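Local coordinates for protein uncharacterized N-acetyltransferase SSO0209 (Sulfolobus solfataricus P2, PDB 4R3L) that transfers the acetyl group of acetyl-CoA to the free alpha-amino group at protein N-termini, with a preference for serine and with alanine and methionine also accepted, at residues A[92-97]-A[101-106]; A[54-57]-A[62-65]; A[70-75]-A[81-86]; A[64-69]-A[109-114]; A[152-155]-A[159-162]. One frame throughout, in Å; residues are numbered along the deposited sequence.

Contact 1. Residues A[92-97]-A[101-106]; sequences IAVLEE and KGIATT. With COA (coenzyme A), chain C.
Val94 and Ile103 cross obliquely, meeting through one methyl each: CG2 of Val94 lies 3.6 Å from CG2 of Ile103. CG1 of Val94, placed anti to the backbone N (chi1 177°), lies against the other branch of the isoleucine, at its CD1. Ile92, two residues back on the same side of the strand, reaches out fully extended, and its CD1 comes to 4.1 Å from CB of Ala104. The Ala104 methyl also packs against the cofactor, its CB 3.2 Å from O6A of coenzyme A. The side chains thus hold a strand end and a helix start together, while most of the bonds to the cofactor come from the backbone. On the strand, Ile92 O accepts from N4P of coenzyme A at 2.6 Å, and Val94 N donates to O9P at 2.8 Å, so the pantetheine arm is treated almost like another strand. At the helix start, Gly102 N reaches O1A of the cofactor and Ala104 N reaches O5A. Thr105 holds O2A twice, through its backbone N and through OG1, the latter at 2.8 Å. Gly102, in the N-cap position, has a positive phi of 92° that favours glycine, and the amide-rich helix end probably offsets some of the phosphate charge. Arg100 N and Asn132 ND2 add further bonds to the cofactor. Strand, turn and helix belong to a beta-alpha-beta unit, and the sequence from Arg99 to Ala104 fits the Arg-x-x-Gly-x-Ala pyrophosphate-binding loop of the GNAT fold.

Contact 2. Residues A[54-57]-A[62-65]; sequences FVAI and VVGY
Of the Tyr65 side chain, CB is the part that touches the neighbouring strand, sitting 3.6 Å from Phe54 O and against CG1 of Val55, while the ring leads away from the hairpin. A chi1 of 71° swings CG into the position between N and the carbonyl carbon and carries the ring toward Ile25 and Ile28 of helix 22-32, and its hydroxyl bonds Asn29 of that helix and Ser91 of strand 83-94. The Phe54 ring departs as well, to Leu107 and Ala110 of helix 103-119. Across the hairpin the flat groups that meet are peptide groups. Ala56 N donates to Gly64 O at 3.0 Å from above the carbonyl plane, 48° out of it, whereas Val63 N meets Ala56 O at 2.8 Å with a smaller tilt. On the face that carries Val55, Ile57 and Val62, the side chains of Val55 and Val62 cross at about a right angle and touch through their CG1 methyls, and CD1 of Ile57 packs 3.6 Å from CG2 of Val62. On the other face CB of Ala56 lies 4.0 Å from CG2 of Val63, close to Ile103. Gly64, whose N is buried without a partner, pairs with Ala56, yet Ile57 pairs with Val62, so the register slips by one residue. This is a beta bulge in the antiparallel hairpin of strands 54-58 and 61-72, part of the central sheet of the GNAT fold.

Contact 3. Residues A[70-75]-A[81-86]; sequences IEWGFS and PSLVRK
Glu71 and Lys86 form the tight end of this contact, joined by two backbone bonds: Glu71 N to Lys86 O and Lys86 N to Glu71 O, both 2.8 Å. One pair on, Gly73 and Val84 repeat the pattern, with Val84 N only 2.7 Å from Gly73 O. On the face bearing Glu71, Val84 and Lys86, the lysine chain bends at chi3 (-78°) and carries NZ past Gly73 to Phe74 O, at 2.9 Å. Its ammonium also stays near the carboxylate of Glu71, which bonds Tyr125 and His88 and forms a salt bridge to Arg69. With an alanine here in place of Lys86, Phe74 O is likely to lose this donor and the Glu71 carboxylate one nearby positive charge, though it would keep Arg69. The pairing is that of an antiparallel beta hairpin, strands 61-72 and 83-94, which projects from the body of the acetyltransferase. On its solvent side the packing is side chain to side chain and more open. Leu83 lies between two aromatic rings: its CD1 touches CZ2 of Trp72 at 3.6 Å, and its CD2 makes a CH-pi contact over one face of Phe74, 3.9 Å from the ring centroid. Arg85 flanks Trp72 and extends to Tyr119 O. Nearer the turn, Ser75 N donates to Ser82 O at 2.8 Å, and a water links Ser75 O with Ser82 N. Both serines modulate the alternative conformations of the loops and contribute to thermostability, and Ser75 OG bonds the amides of Ile77 and Lys78 within the turn.

Contact 4. Residues A[64-69]-A[109-114]; sequences GYIMPR and EASMKS
Extended strand 64-69 passes helix 109-114 at a distance: the nearest pair of CA atoms, Pro68 and Ser111, is 7.4 Å apart, and no hydrogen bond joins the two backbones. The helix satisfies its own amides, for instance Lys113 N on Glu109 O at 3.0 Å, so side chains alone bridge the gap. This is helix-on-sheet packing, in which helix 103-119 of the GNAT core lies across one face of the central sheet; Met67, pointing the other way, faces helix 39-49. Ile66 does most of the touching. Its CG1 stands anti to the backbone N (chi1 -178°) and the chain continues straight, which drives CD1 end-on to 3.6 Å from CB of Ser111. CG2 of the same isoleucine flanks that carbon at 4.1 Å. The small serine side chain is consistent with so close an approach. Pro68 arrives from farther along the strand, with its CB 3.9 Å from OG of Ser111. That hydroxyl, buried against Ile66 and Pro68, makes its hydrogen bond to Ala52 O in the loop before strand 54-58, tying helix and loop together. Around this patch Ile66 also meets Leu107 and Leu108, and Pro68 meets Met115.

Contact 5. Residues A[152-155]-A[159-162]; sequences GYYA and DAYL
Asp159 OD1 accepts a hydrogen bond from Gly152 N at 2.8 Å, with the N-H pointing almost straight at it and the oxygen met nearly along its C-O axis. The aspartate sets off away from the loop at CB, but a chi1 of -64° turns the carboxylate back to the glycine. Gly152 itself has a positive phi of 60°, which favours a residue without a side chain at this bend. The apolar part of the contact centres on the methyl of Ala160, which meets two tyrosines. It lies 3.6 Å from CB of Tyr153 and, more closely, 3.3 Å from CE2 of Tyr154. The two rings also touch: CD2 of Tyr153 stands 3.6 Å above one face of Tyr154, offset toward the rim, while CD2 of Tyr154 lies in the plane of the Tyr153 ring, at its edge. Tyr154 binds substrate, makes a cation-pi interaction with Arg129 and touches Glu35, a residue important for substrate specificity. Were Tyr154 replaced by an alanine, the guanidinium of Arg129 would probably lose its aromatic partner, and a gap would probably open beside the Ala160 methyl and the Tyr153 ring. Both tyrosines pack on Glu127 of strand 123-129. Strand 160-166, which starts at Ala160, runs between strands 123-129 and 145-150 and bonds to both; the loop holding residues 152-155 joins strand 145-150 to it and places Tyr153 and Tyr154 against the bound peptide.

How the contacts relate
All five contacts use one mixed sheet. Along the chain contact 2 comes first; strand 61-72 then carries contact 4 and, farther out, contact 3, whose partner strand 83-94 leads on to contact 1. Helix 103-119 begins in contact 1 and continues into contact 4, so contacts 1 and 3 both fall within the span that contact 4 closes; contact 5 comes last. Contacts 1, 2 and 4 form a continuous core, their centres 8 to 12 Å apart, and contacts 2 and 4 share Gly64 and Tyr65. Contact 3 lies about 28 Å (centres) from contacts 1 and 2, across the chain's centre. Contact 5, about 22 Å from contact 1 between centres, brings the peptide-binding loop to the sheet that holds the cofactor.

Contact 1. Residues A[92-97]-A[101-106]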
# COMPACT_ATOMS: atom_id res chain seq x y z
N ILE A 92 2.00 -1.53 -3.06
CA ILE A 92 2.18 -0.26 -3.76
C ILE A 92 3.38 -0.39 -4.70
O ILE A 92 4.43 -0.93 -4.33
CB ILE A 92 2.34 0.92 -2.77
CG1 ILE A 92 2.41 2.26 -3.52
CG2 ILE A 92 3.57 0.75 -1.87
CD1 ILE A 92 2.49 3.45 -2.58
N ALA A 93 3.22 0.06 -5.93
CA ALA A 93 4.31 -0.02 -6.88
C ALA A 93 4.18 1.08 -7.93
O ALA A 93 3.08 1.53 -8.23
CB ALA A 93 4.33 -1.39 -7.54
N VAL A 94 5.32 1.50 -8.47
CA VAL A 94 5.37 2.50 -9.52
C VAL A 94 6.36 2.03 -10.59
O VAL A 94 7.45 1.58 -10.24
CB VAL A 94 5.81 3.88 -8.96
CG1 VAL A 94 5.93 4.92 -10.07
CG2 VAL A 94 4.84 4.36 -7.87
N LEU A 95 5.98 2.11 -11.86
CA LEU A 95 6.89 1.72 -12.95
C LEU A 95 8.20 2.51 -12.84
O LEU A 95 8.18 3.70 -12.54
CB LEU A 95 6.24 1.95 -14.33
CG LEU A 95 5.14 0.97 -14.76
CD1 LEU A 95 4.54 1.36 -16.10
CD2 LEU A 95 5.68 -0.45 -14.82
N GLU A 96 9.33 1.82 -13.06
CA GLU A 96 10.66 2.41 -12.87
C GLU A 96 10.85 3.74 -13.58
O GLU A 96 11.44 4.67 -13.03
CB GLU A 96 11.74 1.43 -13.35
CG GLU A 96 13.18 1.88 -13.04
CD GLU A 96 13.76 2.83 -14.09
OE1 GLU A 96 13.35 2.75 -15.27
OE2 GLU A 96 14.62 3.66 -13.73
N GLU A 97 10.35 3.84 -14.81
CA GLU A 97 10.54 5.03 -15.63
C GLU A 97 9.89 6.27 -15.00
O GLU A 97 10.29 7.40 -15.27
CB GLU A 97 9.99 4.80 -17.04
CG GLU A 97 10.74 3.74 -17.84
CD GLU A 97 10.28 2.31 -17.56
OE1 GLU A 97 9.38 2.11 -16.71
OE2 GLU A 97 10.82 1.38 -18.19
N LYS A 101 9.06 11.03 -8.88
CA LYS A 101 8.20 12.13 -9.30
C LYS A 101 7.16 12.47 -8.24
O LYS A 101 6.37 13.40 -8.42
CB LYS A 101 7.53 11.79 -10.63
CG LYS A 101 8.52 11.54 -11.76
CD LYS A 101 7.84 10.91 -12.97
CE LYS A 101 6.72 11.77 -13.53
NZ LYS A 101 7.20 12.89 -14.39
N GLY A 102 7.15 11.72 -7.14
CA GLY A 102 6.16 11.91 -6.10
C GLY A 102 4.92 11.03 -6.24
O GLY A 102 3.94 11.22 -5.53
N ILE A 103 4.95 10.07 -7.17
CA ILE A 103 3.77 9.25 -7.41
C ILE A 103 3.42 8.42 -6.18
O ILE A 103 2.26 8.40 -5.75
CB ILE A 103 3.95 8.32 -8.62
CG1 ILE A 103 3.92 9.15 -9.92
CG2 ILE A 103 2.83 7.26 -8.65
CD1 ILE A 103 4.25 8.38 -11.17
N ALA A 104 4.40 7.74 -5.59
CA ALA A 104 4.09 6.89 -4.44
C ALA A 104 3.62 7.75 -3.28
O ALA A 104 2.70 7.38 -2.55
CB ALA A 104 5.29 6.06 -4.03
N THR A 105 4.23 8.92 -3.12
CA THR A 105 3.81 9.81 -2.05
C THR A 105 2.36 10.22 -2.22
O THR A 105 1.61 10.23 -1.25
CB THR A 105 4.69 11.09 -1.99
OG1 THR A 105 6.02 10.71 -1.62
CG2 THR A 105 4.14 12.05 -0.95
N THR A 106 1.95 10.53 -3.45
CA THR A 106 0.58 10.98 -3.62
C THR A 106 -0.40 9.80 -3.57
O THR A 106 -1.52 9.96 -3.10
CB THR A 106 0.40 11.76 -4.94
OG1 THR A 106 0.72 10.91 -6.06
CG2 THR A 106 1.31 12.99 -4.95
N1A COA C . 16.40 6.25 -2.77
C2A COA C . 16.28 7.09 -1.72
N3A COA C . 15.11 7.65 -1.42
C4A COA C . 13.99 7.38 -2.17
C5A COA C . 14.08 6.52 -3.25
C6A COA C . 15.33 5.94 -3.55
N6A COA C . 15.46 5.03 -4.67
N7A COA C . 12.81 6.43 -3.81
C8A COA C . 11.98 7.23 -3.09
N9A COA C . 12.67 7.80 -2.08
C1B COA C . 12.17 8.75 -1.08
C2B COA C . 12.71 10.10 -1.34
O2B COA C . 12.81 10.82 -0.16
C3B COA C . 11.69 10.70 -2.16
O3B COA C . 11.84 12.06 -2.14
P3B COA C . 12.62 12.77 -3.30
O7A COA C . 12.31 14.27 -3.30
O8A COA C . 12.19 12.20 -4.59
O9A COA C . 14.09 12.56 -3.12
C4B COA C . 10.47 10.25 -1.47
O4B COA C . 10.74 8.91 -1.14
C5B COA C . 9.29 10.28 -2.35
O5B COA C . 9.32 9.29 -3.34
P1A COA C . 8.26 9.12 -4.50
O1A COA C . 8.71 9.80 -5.76
O2A COA C . 6.94 9.59 -4.04
O3A COA C . 8.30 7.54 -4.74
P2A COA C . 8.19 6.80 -6.13
O4A COA C . 9.50 6.85 -6.90
O5A COA C . 7.05 7.33 -6.92
O6A COA C . 7.89 5.25 -5.80
CBP COA C . 8.39 3.13 -4.70
CCP COA C . 8.46 4.69 -4.68
CDP COA C . 9.12 2.59 -3.50
CEP COA C . 6.92 2.75 -4.66
CAP COA C . 9.04 2.71 -6.00
OAP COA C . 10.47 2.82 -5.98
C9P COA C . 8.74 1.29 -6.43
O9P COA C . 7.69 1.03 -7.08
N8P COA C . 9.64 0.20 -6.16
C7P COA C . 9.39 -1.18 -6.56
C6P COA C . 8.12 -1.79 -5.89
C5P COA C . 8.12 -1.64 -4.37
O5P COA C . 9.17 -1.96 -3.75
N4P COA C . 6.95 -1.11 -3.68
C3P COA C . 6.96 -0.96 -2.23
C2P COA C . 6.99 -2.22 -1.38
S1P COA C . 6.58 -2.08 0.33

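Contact 2. Residues A[54-57]-A[62-65]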
# COMPACT_ATOMS: atom_id res chain seq x y z
N PHE A 54 -6.16 3.39 -5.39
CA PHE A 54 -5.91 4.39 -6.42
C PHE A 54 -4.91 3.92 -7.47
O PHE A 54 -4.07 3.06 -7.21
CB PHE A 54 -5.40 5.67 -5.77
CG PHE A 54 -6.44 6.42 -4.98
CD1 PHE A 54 -7.20 7.42 -5.59
CD2 PHE A 54 -6.66 6.16 -3.64
CE1 PHE A 54 -8.15 8.13 -4.87
CE2 PHE A 54 -7.62 6.85 -2.92
CZ PHE A 54 -8.37 7.84 -3.53
N VAL A 55 -5.02 4.50 -8.66
CA VAL A 55 -4.01 4.33 -9.69
C VAL A 55 -3.45 5.69 -10.10
O VAL A 55 -4.12 6.71 -9.94
CB VAL A 55 -4.57 3.63 -10.95
CG1 VAL A 55 -4.83 2.12 -10.68
CG2 VAL A 55 -5.82 4.35 -11.45
N ALA A 56 -2.21 5.68 -10.58
CA ALA A 56 -1.56 6.85 -11.16
C ALA A 56 -1.56 6.66 -12.66
O ALA A 56 -1.23 5.58 -13.15
CB ALA A 56 -0.14 7.00 -10.66
N ILE A 57 -1.94 7.71 -13.38
CA ILE A 57 -2.11 7.64 -14.82
C ILE A 57 -1.16 8.59 -15.54
O ILE A 57 -1.05 9.75 -15.16
CB ILE A 57 -3.55 8.01 -15.22
CG1 ILE A 57 -4.56 7.10 -14.51
CG2 ILE A 57 -3.72 7.96 -16.76
CD1 ILE A 57 -4.45 5.66 -14.92
N VAL A 62 -1.86 3.22 -16.93
CA VAL A 62 -1.59 3.08 -15.49
C VAL A 62 -0.09 2.91 -15.29
O VAL A 62 0.51 2.03 -15.89
CB VAL A 62 -2.35 1.89 -14.88
CG1 VAL A 62 -1.98 1.70 -13.42
CG2 VAL A 62 -3.86 2.07 -15.03
N VAL A 63 0.52 3.75 -14.45
CA VAL A 63 1.94 3.62 -14.19
C VAL A 63 2.26 3.31 -12.73
O VAL A 63 3.41 3.11 -12.36
CB VAL A 63 2.70 4.90 -14.59
CG1 VAL A 63 2.56 5.14 -16.08
CG2 VAL A 63 2.18 6.11 -13.78
N GLY A 64 1.23 3.26 -11.89
CA GLY A 64 1.43 2.96 -10.48
C GLY A 64 0.12 2.68 -9.81
O GLY A 64 -0.93 3.02 -10.36
N TYR A 65 0.15 2.05 -8.64
CA TYR A 65 -1.10 1.79 -7.94
C TYR A 65 -0.84 1.61 -6.47
O TYR A 65 0.29 1.35 -6.05
CB TYR A 65 -1.80 0.54 -8.52
CG TYR A 65 -1.06 -0.73 -8.17
CD1 TYR A 65 -1.38 -1.44 -7.02
CD2 TYR A 65 -0.03 -1.21 -8.97
CE1 TYR A 65 -0.70 -2.60 -6.69
CE2 TYR A 65 0.66 -2.36 -8.64
CZ TYR A 65 0.33 -3.05 -7.49
OH TYR A 65 1.01 -4.20 -7.16

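Contact 3. Residues A[70-75]-A[81-86]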
# COMPACT_ATOMS: atom_id res chain seq x y z
N ILE A 70 -8.93 -2.91 4.54
CA ILE A 70 -9.45 -2.25 5.73
C ILE A 70 -9.75 -3.30 6.80
O ILE A 70 -10.37 -4.33 6.50
CB ILE A 70 -10.71 -1.44 5.42
CG1 ILE A 70 -10.43 -0.37 4.36
CG2 ILE A 70 -11.24 -0.81 6.71
CD1 ILE A 70 -9.36 0.63 4.80
N GLU A 71 -9.29 -3.06 8.02
CA GLU A 71 -9.36 -4.09 9.08
C GLU A 71 -9.90 -3.54 10.40
O GLU A 71 -9.89 -2.34 10.63
CB GLU A 71 -7.98 -4.69 9.30
CG GLU A 71 -7.29 -5.15 8.02
CD GLU A 71 -5.82 -5.47 8.21
OE1 GLU A 71 -5.21 -4.98 9.18
OE2 GLU A 71 -5.28 -6.21 7.37
N TRP A 72 -10.38 -4.42 11.27
CA TRP A 72 -10.73 -4.02 12.64
C TRP A 72 -10.04 -4.99 13.57
O TRP A 72 -10.14 -6.21 13.40
CB TRP A 72 -12.25 -4.01 12.87
CG TRP A 72 -12.61 -3.66 14.28
CD1 TRP A 72 -12.51 -2.43 14.89
CD2 TRP A 72 -13.11 -4.56 15.28
NE1 TRP A 72 -12.92 -2.52 16.20
CE2 TRP A 72 -13.30 -3.80 16.46
CE3 TRP A 72 -13.42 -5.92 15.29
CZ2 TRP A 72 -13.78 -4.38 17.64
CZ3 TRP A 72 -13.90 -6.49 16.45
CH2 TRP A 72 -14.08 -5.72 17.61
N GLY A 73 -9.29 -4.48 14.54
CA GLY A 73 -8.54 -5.38 15.39
C GLY A 73 -7.54 -4.65 16.26
O GLY A 73 -7.57 -3.43 16.35
N PHE A 74 -6.67 -5.42 16.89
CA PHE A 74 -5.71 -4.87 17.82
C PHE A 74 -4.75 -3.91 17.12
O PHE A 74 -4.23 -4.18 16.03
CB PHE A 74 -4.95 -5.99 18.52
CG PHE A 74 -5.83 -6.83 19.43
CD1 PHE A 74 -6.41 -6.26 20.55
CD2 PHE A 74 -6.08 -8.15 19.15
CE1 PHE A 74 -7.22 -7.02 21.39
CE2 PHE A 74 -6.88 -8.92 19.99
CZ PHE A 74 -7.46 -8.34 21.11
N SER A 75 -4.54 -2.76 17.75
CA SER A 75 -3.59 -1.76 17.28
C SER A 75 -2.17 -2.31 17.30
O SER A 75 -1.82 -3.07 18.19
CB SER A 75 -3.69 -0.50 18.15
OG SER A 75 -2.63 0.39 17.86
N PRO A 81 -3.27 -4.09 24.56
CA PRO A 81 -4.31 -4.62 23.67
C PRO A 81 -5.51 -3.68 23.55
O PRO A 81 -6.30 -3.53 24.49
CB PRO A 81 -4.71 -5.94 24.34
CG PRO A 81 -3.47 -6.38 25.03
CD PRO A 81 -2.82 -5.11 25.53
N SER A 82 -5.63 -3.04 22.39
CA SER A 82 -6.65 -2.03 22.12
C SER A 82 -7.22 -2.23 20.71
O SER A 82 -6.46 -2.27 19.75
CB SER A 82 -6.06 -0.63 22.27
OG SER A 82 -6.93 0.37 21.77
N LEU A 83 -8.54 -2.35 20.59
CA LEU A 83 -9.17 -2.60 19.29
C LEU A 83 -9.42 -1.32 18.49
O LEU A 83 -10.05 -0.39 18.99
CB LEU A 83 -10.49 -3.34 19.48
CG LEU A 83 -10.38 -4.78 20.00
CD1 LEU A 83 -11.74 -5.29 20.47
CD2 LEU A 83 -9.80 -5.70 18.93
N VAL A 84 -8.94 -1.29 17.25
CA VAL A 84 -9.05 -0.10 16.40
C VAL A 84 -9.36 -0.47 14.95
O VAL A 84 -9.13 -1.61 14.52
CB VAL A 84 -7.74 0.73 16.42
CG1 VAL A 84 -7.43 1.25 17.81
CG2 VAL A 84 -6.58 -0.10 15.89
N ARG A 85 -9.88 0.48 14.19
CA ARG A 85 -10.00 0.32 12.74
C ARG A 85 -8.66 0.65 12.09
O ARG A 85 -8.05 1.68 12.40
CB ARG A 85 -11.09 1.22 12.16
CG ARG A 85 -12.45 0.99 12.77
CD ARG A 85 -13.28 0.08 11.91
NE ARG A 85 -13.46 0.61 10.56
CZ ARG A 85 -14.36 0.14 9.70
NH1 ARG A 85 -15.15 -0.85 10.07
NH2 ARG A 85 -14.47 0.67 8.49
N LYS A 86 -8.19 -0.22 11.20
CA LYS A 86 -6.86 -0.08 10.62
C LYS A 86 -6.90 -0.10 9.10
O LYS A 86 -7.64 -0.90 8.52
CB LYS A 86 -5.94 -1.22 11.10
CG LYS A 86 -5.89 -1.43 12.60
CD LYS A 86 -4.99 -2.61 12.98
CE LYS A 86 -5.66 -3.96 12.75
NZ LYS A 86 -4.82 -5.06 13.32
O HOH W 1 -3.12 -3.10 20.47

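Contact 4. Residues A[64-69]-A[109-114]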
# COMPACT_ATOMS: atom_id res chain seq x y z
N GLY A 64 1.23 3.26 -11.89
CA GLY A 64 1.43 2.96 -10.48
C GLY A 64 0.12 2.68 -9.81
O GLY A 64 -0.93 3.02 -10.36
N TYR A 65 0.15 2.05 -8.64
CA TYR A 65 -1.10 1.79 -7.94
C TYR A 65 -0.84 1.61 -6.47
O TYR A 65 0.29 1.35 -6.05
CB TYR A 65 -1.80 0.54 -8.52
CG TYR A 65 -1.06 -0.73 -8.17
CD1 TYR A 65 -1.38 -1.44 -7.02
CD2 TYR A 65 -0.03 -1.21 -8.97
CE1 TYR A 65 -0.70 -2.60 -6.69
CE2 TYR A 65 0.66 -2.36 -8.64
CZ TYR A 65 0.33 -3.05 -7.49
OH TYR A 65 1.01 -4.20 -7.16
N ILE A 66 -1.91 1.71 -5.69
CA ILE A 66 -1.86 1.33 -4.29
C ILE A 66 -3.11 0.54 -3.95
O ILE A 66 -4.22 0.99 -4.22
CB ILE A 66 -1.72 2.56 -3.35
CG1 ILE A 66 -1.62 2.11 -1.88
CG2 ILE A 66 -2.87 3.56 -3.55
CD1 ILE A 66 -1.27 3.26 -0.92
N MET A 67 -2.92 -0.65 -3.39
CA MET A 67 -4.03 -1.53 -3.05
C MET A 67 -4.14 -1.67 -1.55
O MET A 67 -3.21 -2.14 -0.91
CB MET A 67 -3.83 -2.91 -3.71
CG MET A 67 -4.82 -3.94 -3.26
SD MET A 67 -4.79 -5.41 -4.35
CE MET A 67 -3.12 -6.00 -4.08
N PRO A 68 -5.29 -1.28 -0.98
CA PRO A 68 -5.50 -1.25 0.46
C PRO A 68 -6.30 -2.45 0.97
O PRO A 68 -6.94 -3.15 0.18
CB PRO A 68 -6.31 0.03 0.64
CG PRO A 68 -7.26 -0.05 -0.53
CD PRO A 68 -6.43 -0.65 -1.68
N ARG A 69 -6.27 -2.64 2.28
CA ARG A 69 -7.18 -3.55 2.96
C ARG A 69 -7.64 -2.84 4.23
O ARG A 69 -6.83 -2.23 4.91
CB ARG A 69 -6.49 -4.88 3.29
CG ARG A 69 -7.38 -5.90 3.97
CD ARG A 69 -6.51 -6.93 4.67
NE ARG A 69 -7.17 -8.21 4.80
CZ ARG A 69 -6.69 -9.20 5.54
NH1 ARG A 69 -5.55 -9.03 6.21
NH2 ARG A 69 -7.34 -10.36 5.61
N GLU A 109 -0.97 9.33 0.10
CA GLU A 109 -1.79 10.37 0.69
C GLU A 109 -3.26 10.16 0.37
O GLU A 109 -4.12 10.34 1.23
CB GLU A 109 -1.36 11.76 0.22
CG GLU A 109 -2.02 12.90 1.01
CD GLU A 109 -3.39 13.36 0.47
OE1 GLU A 109 -3.79 12.94 -0.64
OE2 GLU A 109 -4.06 14.16 1.16
N ALA A 110 -3.53 9.78 -0.88
CA ALA A 110 -4.90 9.60 -1.32
C ALA A 110 -5.54 8.42 -0.59
O ALA A 110 -6.69 8.50 -0.13
CB ALA A 110 -4.96 9.38 -2.83
N SER A 111 -4.80 7.32 -0.51
CA SER A 111 -5.30 6.13 0.17
C SER A 111 -5.51 6.44 1.65
O SER A 111 -6.53 6.08 2.21
CB SER A 111 -4.34 4.94 -0.01
OG SER A 111 -4.99 3.72 0.36
N MET A 112 -4.55 7.12 2.27
CA MET A 112 -4.68 7.49 3.68
C MET A 112 -5.93 8.32 3.96
O MET A 112 -6.63 8.10 4.94
CB MET A 112 -3.45 8.27 4.14
CG MET A 112 -2.27 7.40 4.40
SD MET A 112 -0.78 8.35 4.71
CE MET A 112 -1.34 9.36 6.07
N LYS A 113 -6.17 9.31 3.11
CA LYS A 113 -7.32 10.20 3.28
C LYS A 113 -8.62 9.40 3.21
O LYS A 113 -9.53 9.64 3.99
CB LYS A 113 -7.31 11.31 2.23
CG LYS A 113 -8.41 12.36 2.40
CD LYS A 113 -8.21 13.52 1.43
CE LYS A 113 -9.26 14.61 1.64
NZ LYS A 113 -9.10 15.78 0.73
N SER A 114 -8.69 8.44 2.29
CA SER A 114 -9.87 7.60 2.19
C SER A 114 -9.98 6.62 3.37
O SER A 114 -11.07 6.39 3.88
CB SER A 114 -9.87 6.82 0.87
OG SER A 114 -10.88 5.81 0.90

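Contact 5. Residues A[152-155]-A[159-162]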
# COMPACT_ATOMS: atom_id res chain seq x y z
N GLY A 152 11.13 -13.37 9.33
CA GLY A 152 10.88 -14.35 8.27
C GLY A 152 9.55 -14.13 7.58
O GLY A 152 8.90 -15.08 7.16
N TYR A 153 9.14 -12.87 7.46
CA TYR A 153 7.86 -12.53 6.86
C TYR A 153 7.76 -12.95 5.39
O TYR A 153 6.70 -13.36 4.94
CB TYR A 153 7.59 -11.02 6.99
CG TYR A 153 6.20 -10.63 6.54
CD1 TYR A 153 5.09 -10.93 7.32
CD2 TYR A 153 6.00 -9.96 5.34
CE1 TYR A 153 3.81 -10.58 6.91
CE2 TYR A 153 4.72 -9.61 4.93
CZ TYR A 153 3.64 -9.92 5.72
OH TYR A 153 2.37 -9.57 5.32
N TYR A 154 8.85 -12.85 4.64
CA TYR A 154 8.77 -13.14 3.20
C TYR A 154 9.12 -14.59 2.91
O TYR A 154 9.77 -15.25 3.72
CB TYR A 154 9.64 -12.17 2.41
CG TYR A 154 9.10 -10.77 2.57
CD1 TYR A 154 8.07 -10.30 1.76
CD2 TYR A 154 9.57 -9.93 3.57
CE1 TYR A 154 7.54 -9.02 1.93
CE2 TYR A 154 9.06 -8.67 3.74
CZ TYR A 154 8.05 -8.22 2.93
OH TYR A 154 7.56 -6.95 3.14
N ALA A 155 8.67 -15.09 1.76
CA ALA A 155 8.80 -16.51 1.43
C ALA A 155 10.25 -16.98 1.49
O ALA A 155 10.53 -18.09 1.94
CB ALA A 155 8.20 -16.79 0.06
N ASP A 159 13.34 -10.75 6.54
CA ASP A 159 12.54 -10.06 7.55
C ASP A 159 11.80 -8.86 6.94
O ASP A 159 12.25 -8.31 5.94
CB ASP A 159 13.40 -9.58 8.70
CG ASP A 159 14.03 -10.72 9.48
OD1 ASP A 159 13.43 -11.82 9.57
OD2 ASP A 159 15.13 -10.48 10.02
N ALA A 160 10.68 -8.48 7.56
CA ALA A 160 9.96 -7.26 7.21
C ALA A 160 9.95 -6.29 8.39
O ALA A 160 9.91 -6.70 9.54
CB ALA A 160 8.54 -7.56 6.80
N TYR A 161 9.97 -5.00 8.08
CA TYR A 161 9.58 -4.02 9.07
C TYR A 161 8.08 -3.83 9.00
O TYR A 161 7.56 -3.65 7.91
CB TYR A 161 10.25 -2.66 8.82
CG TYR A 161 11.75 -2.61 9.00
CD1 TYR A 161 12.34 -2.89 10.22
CD2 TYR A 161 12.57 -2.23 7.95
CE1 TYR A 161 13.71 -2.83 10.38
CE2 TYR A 161 13.94 -2.16 8.10
CZ TYR A 161 14.51 -2.46 9.32
OH TYR A 161 15.88 -2.39 9.45
N LEU A 162 7.40 -3.87 10.13
CA LEU A 162 6.03 -3.38 10.18
C LEU A 162 6.10 -1.88 10.46
O LEU A 162 6.52 -1.47 11.54
CB LEU A 162 5.18 -4.09 11.24
CG LEU A 162 3.66 -3.97 11.04
CD1 LEU A 162 2.93 -5.09 11.76
CD2 LEU A 162 3.11 -2.64 11.54